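Long-range contacts in NEQ263 (Nanoarchaeum equitans Kin4-M, PDB 5BN3), which probably binds ATP as the B-type subunit of an ATP synthase core complex, in which it assembles with the alpha-type subunit NeqA: residues I63-D68 and A210-F215; G127-I132 and G296-G301. All blocks are in the same frame, centred on the assembly; numbering follows the deposited sequence.

Interaction 1. Residues I63-D68 and A210-F215; sequences IAVSED and AEYLAF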
loop_
_atom_site.group_PDB
_atom_site.type_symbol
_atom_site.label_atom_id
_atom_site.label_comp_id
_atom_site.label_asym_id
_atom_site.label_seq_id
_atom_site.Cartn_x
_atom_site.Cartn_y
_atom_site.Cartn_z
ATOM N N ILE B 63 40.559 13.972 -6.550
ATOM C CA ILE B 63 41.406 13.149 -7.404
ATOM C C ILE B 63 42.295 14.020 -8.284
ATOM O O ILE B 63 41.925 15.139 -8.646
ATOM C CB ILE B 63 40.587 12.190 -8.298
ATOM C CG1 ILE B 63 39.606 12.971 -9.176
ATOM C CG2 ILE B 63 39.851 11.165 -7.449
ATOM C CD1 ILE B 63 39.056 12.166 -10.343
ATOM N N ALA B 64 43.473 13.506 -8.620
ATOM C CA ALA B 64 44.343 14.174 -9.577
ATOM C C ALA B 64 43.766 13.962 -10.968
ATOM O O ALA B 64 43.520 12.826 -11.369
ATOM C CB ALA B 64 45.747 13.606 -9.496
ATOM N N VAL B 65 43.538 15.049 -11.700
ATOM C CA VAL B 65 43.000 14.943 -13.054
ATOM C C VAL B 65 44.091 15.089 -14.113
ATOM O O VAL B 65 44.930 15.990 -14.040
ATOM C CB VAL B 65 41.866 15.962 -13.314
ATOM C CG1 VAL B 65 40.641 15.614 -12.485
ATOM C CG2 VAL B 65 42.328 17.377 -13.010
ATOM N N SER B 66 44.070 14.185 -15.087
ATOM C CA SER B 66 45.011 14.196 -16.202
ATOM C C SER B 66 44.544 13.193 -17.242
ATOM O O SER B 66 43.560 12.483 -17.026
ATOM C CB SER B 66 46.424 13.838 -15.734
ATOM O OG SER B 66 46.496 12.496 -15.287
ATOM N N GLU B 67 45.250 13.124 -18.364
ATOM C CA GLU B 67 44.919 12.160 -19.404
ATOM C C GLU B 67 45.559 10.806 -19.122
ATOM O O GLU B 67 45.480 9.895 -19.944
ATOM C CB GLU B 67 45.346 12.676 -20.781
ATOM C CG GLU B 67 44.664 13.966 -21.202
ATOM C CD GLU B 67 44.665 14.159 -22.706
ATOM O OE1 GLU B 67 44.975 13.188 -23.430
ATOM O OE2 GLU B 67 44.347 15.275 -23.167
ATOM N N ASP B 68 46.187 10.682 -17.955
ATOM C CA ASP B 68 46.827 9.435 -17.547
ATOM C C ASP B 68 45.820 8.301 -17.341
ATOM O O ASP B 68 46.155 7.129 -17.513
ATOM C CB ASP B 68 47.645 9.644 -16.266
ATOM C CG ASP B 68 48.873 10.512 -16.486
ATOM O OD1 ASP B 68 49.267 10.710 -17.654
ATOM O OD2 ASP B 68 49.452 10.983 -15.483
ATOM N N ALA B 210 35.621 13.239 -16.787
ATOM C CA ALA B 210 34.920 13.590 -18.018
ATOM C C ALA B 210 34.857 15.099 -18.232
ATOM O O ALA B 210 35.053 15.582 -19.348
ATOM C CB ALA B 210 33.525 13.000 -18.010
ATOM N N GLU B 211 34.573 15.837 -17.163
ATOM C CA GLU B 211 34.502 17.295 -17.231
ATOM C C GLU B 211 35.869 17.903 -17.521
ATOM O O GLU B 211 35.969 18.920 -18.207
ATOM C CB GLU B 211 33.948 17.870 -15.926
ATOM C CG GLU B 211 32.458 17.651 -15.720
ATOM C CD GLU B 211 31.998 18.097 -14.348
ATOM O OE1 GLU B 211 32.849 18.197 -13.436
ATOM O OE2 GLU B 211 30.787 18.352 -14.178
ATOM N N TYR B 212 36.917 17.288 -16.983
ATOM C CA TYR B 212 38.280 17.733 -17.246
ATOM C C TYR B 212 38.627 17.530 -18.714
ATOM O O TYR B 212 39.108 18.443 -19.380
ATOM C CB TYR B 212 39.275 16.978 -16.357
ATOM C CG TYR B 212 40.722 17.246 -16.703
ATOM C CD1 TYR B 212 41.348 18.416 -16.294
ATOM C CD2 TYR B 212 41.462 16.330 -17.437
ATOM C CE1 TYR B 212 42.669 18.666 -16.609
ATOM C CE2 TYR B 212 42.785 16.573 -17.759
ATOM C CZ TYR B 212 43.381 17.741 -17.340
ATOM O OH TYR B 212 44.696 17.987 -17.656
ATOM N N LEU B 213 38.378 16.325 -19.216
ATOM C CA LEU B 213 38.690 15.991 -20.602
ATOM C C LEU B 213 37.884 16.821 -21.603
ATOM O O LEU B 213 38.422 17.299 -22.603
ATOM C CB LEU B 213 38.464 14.495 -20.851
ATOM C CG LEU B 213 39.407 13.523 -20.138
ATOM C CD1 LEU B 213 39.069 12.077 -20.473
ATOM C CD2 LEU B 213 40.842 13.825 -20.515
ATOM N N ALA B 214 36.596 17.002 -21.325
ATOM C CA ALA B 214 35.704 17.678 -22.263
ATOM C C ALA B 214 35.835 19.197 -22.240
ATOM O O ALA B 214 35.830 19.844 -23.289
ATOM C CB ALA B 214 34.262 17.276 -22.000
ATOM N N PHE B 215 35.942 19.766 -21.044
ATOM C CA PHE B 215 35.842 21.216 -20.889
ATOM C C PHE B 215 37.172 21.912 -20.601
ATOM O O PHE B 215 37.245 23.140 -20.627
ATOM C CB PHE B 215 34.794 21.557 -19.823
ATOM C CG PHE B 215 33.440 20.965 -20.106
ATOM C CD1 PHE B 215 32.947 20.932 -21.402
ATOM C CD2 PHE B 215 32.676 20.420 -19.087
ATOM C CE1 PHE B 215 31.706 20.380 -21.677
ATOM C CE2 PHE B 215 31.434 19.864 -19.354
ATOM C CZ PHE B 215 30.949 19.845 -20.650
#
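Val65 lies over one face of the Tyr212 ring, and this CH-pi contact is the tight part. Val65 CB stands 4.0 Å from the centroid of the Tyr212 ring and 20° off the ring normal, displaced toward the CG side, while Val65 CG2 rests on Tyr212 CD1 at 3.6 Å. With CG anti to the backbone N (chi1 172°), the Tyr212 ring reaches from the helix to the chain leaving strand 62-64. Further along the ring the backbone takes over: Ser66 CA approaches Tyr212 CE2 obliquely at 3.6 Å. The buried Ser66 N has no hydrogen-bond partner. Losing the ring to an alanine is likely to leave Val65 without its aromatic platform and open a gap beside Ser66 CA.

The other side is looser. Glu67 CG meets Leu213 CD2 at 3.9 Å, the two side chains crossing at a slant, and the Glu67 carboxylate goes on to a salt bridge with Arg219. Tyr212 OH is hydrogen-bonded to a dioxane molecule, probably from the crystallisation liquor. Beyond Glu67 the chain turns, Asp68 N donating to Ser66 OG over 3.2 Å. An ST turn thus follows strand 62-64 where it passes the C-terminal end of helix 196-215, a helix packed on the parallel strands of the P-loop-type nucleotide-binding domain.

Interaction 2. Residues G127-I132 and G296-G301; sequences GQKIAI and GYITEG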
loop_
_atom_site.group_PDB
_atom_site.type_symbol
_atom_site.label_atom_id
_atom_site.label_comp_id
_atom_site.label_asym_id
_atom_site.label_seq_id
_atom_site.Cartn_x
_atom_site.Cartn_y
_atom_site.Cartn_z
ATOM N N GLY B 127 26.252 15.539 -26.619
ATOM C CA GLY B 127 26.060 16.334 -25.421
ATOM C C GLY B 127 24.773 15.985 -24.700
ATOM O O GLY B 127 24.494 16.502 -23.621
ATOM N N GLN B 128 23.982 15.099 -25.291
ATOM C CA GLN B 128 22.714 14.705 -24.683
ATOM C C GLN B 128 22.929 13.694 -23.559
ATOM O O GLN B 128 23.901 12.930 -23.565
ATOM C CB GLN B 128 21.776 14.120 -25.748
ATOM C CG GLN B 128 20.332 13.912 -25.301
ATOM C CD GLN B 128 19.423 13.487 -26.445
ATOM O OE1 GLN B 128 19.874 13.305 -27.576
ATOM N NE2 GLN B 128 18.137 13.331 -26.153
ATOM N N LYS B 129 22.034 13.718 -22.576
ATOM C CA LYS B 129 21.984 12.666 -21.576
ATOM C C LYS B 129 20.712 11.856 -21.811
ATOM O O LYS B 129 19.604 12.400 -21.810
ATOM C CB LYS B 129 22.022 13.245 -20.154
ATOM C CG LYS B 129 21.029 14.371 -19.905
ATOM C CD LYS B 129 21.072 14.838 -18.464
ATOM C CE LYS B 129 19.987 15.861 -18.190
ATOM N NZ LYS B 129 20.218 17.152 -18.885
ATOM N N ILE B 130 20.874 10.560 -22.043
ATOM C CA ILE B 130 19.731 9.699 -22.313
ATOM C C ILE B 130 19.936 8.314 -21.707
ATOM O O ILE B 130 20.991 7.703 -21.870
ATOM C CB ILE B 130 19.434 9.620 -23.830
ATOM C CG1 ILE B 130 18.305 8.633 -24.116
ATOM C CG2 ILE B 130 20.676 9.228 -24.596
ATOM C CD1 ILE B 130 17.547 8.957 -25.388
ATOM N N ALA B 131 18.928 7.831 -20.988
ATOM C CA ALA B 131 19.057 6.584 -20.246
ATOM C C ALA B 131 18.580 5.372 -21.037
ATOM O O ALA B 131 17.798 5.498 -21.977
ATOM C CB ALA B 131 18.306 6.677 -18.936
ATOM N N ILE B 132 19.064 4.197 -20.650
ATOM C CA ILE B 132 18.488 2.944 -21.118
ATOM C C ILE B 132 17.784 2.284 -19.933
ATOM O O ILE B 132 18.411 2.023 -18.904
ATOM C CB ILE B 132 19.566 1.993 -21.684
ATOM C CG1 ILE B 132 20.285 2.636 -22.875
ATOM C CG2 ILE B 132 18.945 0.666 -22.109
ATOM C CD1 ILE B 132 21.466 1.829 -23.378
ATOM N N GLY B 296 13.692 9.260 -15.349
ATOM C CA GLY B 296 12.896 9.749 -16.460
ATOM C C GLY B 296 12.663 11.246 -16.376
ATOM O O GLY B 296 12.686 11.939 -17.394
ATOM N N TYR B 297 12.451 11.748 -15.161
ATOM C CA TYR B 297 12.234 13.179 -14.943
ATOM C C TYR B 297 13.498 14.024 -15.110
ATOM O O TYR B 297 13.426 15.255 -15.128
ATOM C CB TYR B 297 11.652 13.426 -13.544
ATOM C CG TYR B 297 10.148 13.300 -13.441
ATOM C CD1 TYR B 297 9.310 14.171 -14.119
ATOM C CD2 TYR B 297 9.569 12.327 -12.638
ATOM C CE1 TYR B 297 7.936 14.063 -14.019
ATOM C CE2 TYR B 297 8.193 12.215 -12.530
ATOM C CZ TYR B 297 7.385 13.087 -13.223
ATOM O OH TYR B 297 6.014 12.993 -13.127
ATOM N N ILE B 298 14.653 13.371 -15.220
ATOM C CA ILE B 298 15.926 14.090 -15.317
ATOM C C ILE B 298 16.611 13.962 -16.679
ATOM O O ILE B 298 16.962 14.968 -17.294
ATOM C CB ILE B 298 16.915 13.638 -14.225
ATOM C CG1 ILE B 298 16.312 13.881 -12.842
ATOM C CG2 ILE B 298 18.229 14.395 -14.355
ATOM C CD1 ILE B 298 16.960 13.062 -11.745
ATOM N N THR B 299 16.820 12.733 -17.141
ATOM C CA THR B 299 17.462 12.526 -18.440
ATOM C C THR B 299 16.620 13.113 -19.567
ATOM O O THR B 299 15.416 13.330 -19.410
ATOM C CB THR B 299 17.783 11.036 -18.724
ATOM O OG1 THR B 299 16.575 10.264 -18.724
ATOM C CG2 THR B 299 18.740 10.486 -17.680
ATOM N N GLU B 300 17.259 13.375 -20.701
ATOM C CA GLU B 300 16.562 13.967 -21.832
ATOM C C GLU B 300 16.016 12.870 -22.735
ATOM O O GLU B 300 16.266 12.846 -23.942
ATOM C CB GLU B 300 17.480 14.939 -22.578
ATOM C CG GLU B 300 17.743 16.215 -21.777
ATOM C CD GLU B 300 19.069 16.880 -22.097
ATOM O OE1 GLU B 300 19.918 16.255 -22.770
ATOM O OE2 GLU B 300 19.262 18.036 -21.662
ATOM N N GLY B 301 15.259 11.965 -22.124
ATOM C CA GLY B 301 14.687 10.839 -22.830
ATOM C C GLY B 301 15.227 9.513 -22.335
ATOM O O GLY B 301 16.071 9.463 -21.433
HETATM O O HOH W 1 22.540 17.452 -22.109
#
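The backbones of 128-131 and 298-301 run at 92° to each other and are joined by Glu300 N to Lys129 O, 2.8 Å, and by a weak bond from Ala131 N to Gly301 O. This is where strands 131-134 and 301-304, parallel neighbours in the sheet of the P-loop-type nucleotide-binding domain, come together, and Glu300 centres an inverse gamma turn just before the second strand. Gly301 suits the close approach: a side chain would press on Ile130 CD1, and at its backbone angles a CB would also jam against the carbonyl O of Glu300.

Glu300 is held at both carboxylate oxygens. OE2 pairs with Lys129 NZ in a salt bridge (weak hydrogen bond, 3.1 Å) and accepts from Asn255 of the neighbouring alpha-chain subunit; Lys129 NZ also pairs, more strongly, with Glu264. The Lys129 and Glu300 side chains cross at about a right angle, and Lys129 bends at its last torsion (chi4 -69°) to bring NZ to OE2. Arg326, which binds ADP in a structure of this protein though not in this chain, lies about 4 Å from Glu300 between side chains, consistent with a place near the nucleotide site.

Gln128 extends NE2 to Glu300 O at 2.9 Å, the acceptor lying near the amide plane, and also to Ser325 OG, while OE1 accepts from Leu125 N. Thr299 CG2 and OG1 both lie 4.0 Å from Ala131 CB. At Glu300 OE1, a weak but nearly straight bond (171°) from Lys129 N is joined by a water that donates to OE1 at 3.0 Å and to Gly127 O at 2.6 Å.

In the fold
Interactions 1 and 2 have centres 23 Å apart, and their nearest atoms are about 8 Å from each other, without touching. Their segments alternate along the chain: 63-68, 127-132, 210-215, 296-301. The mixed sheet of the nucleotide-binding domain relates them. Interaction 2 lies at its strands 131-134 and 301-304, whereas helix 196-215 of interaction 1 packs on strands 220-226 and 273-281, the latter pairing with 131-134. Interaction 1 brings the chain just after strand 62-64 against the end of helix 196-215, farther from the chain centre. Interaction 2 is buried nearer that centre, probably close to the nucleotide site; both contacts include residues that meet the alpha-chain subunit.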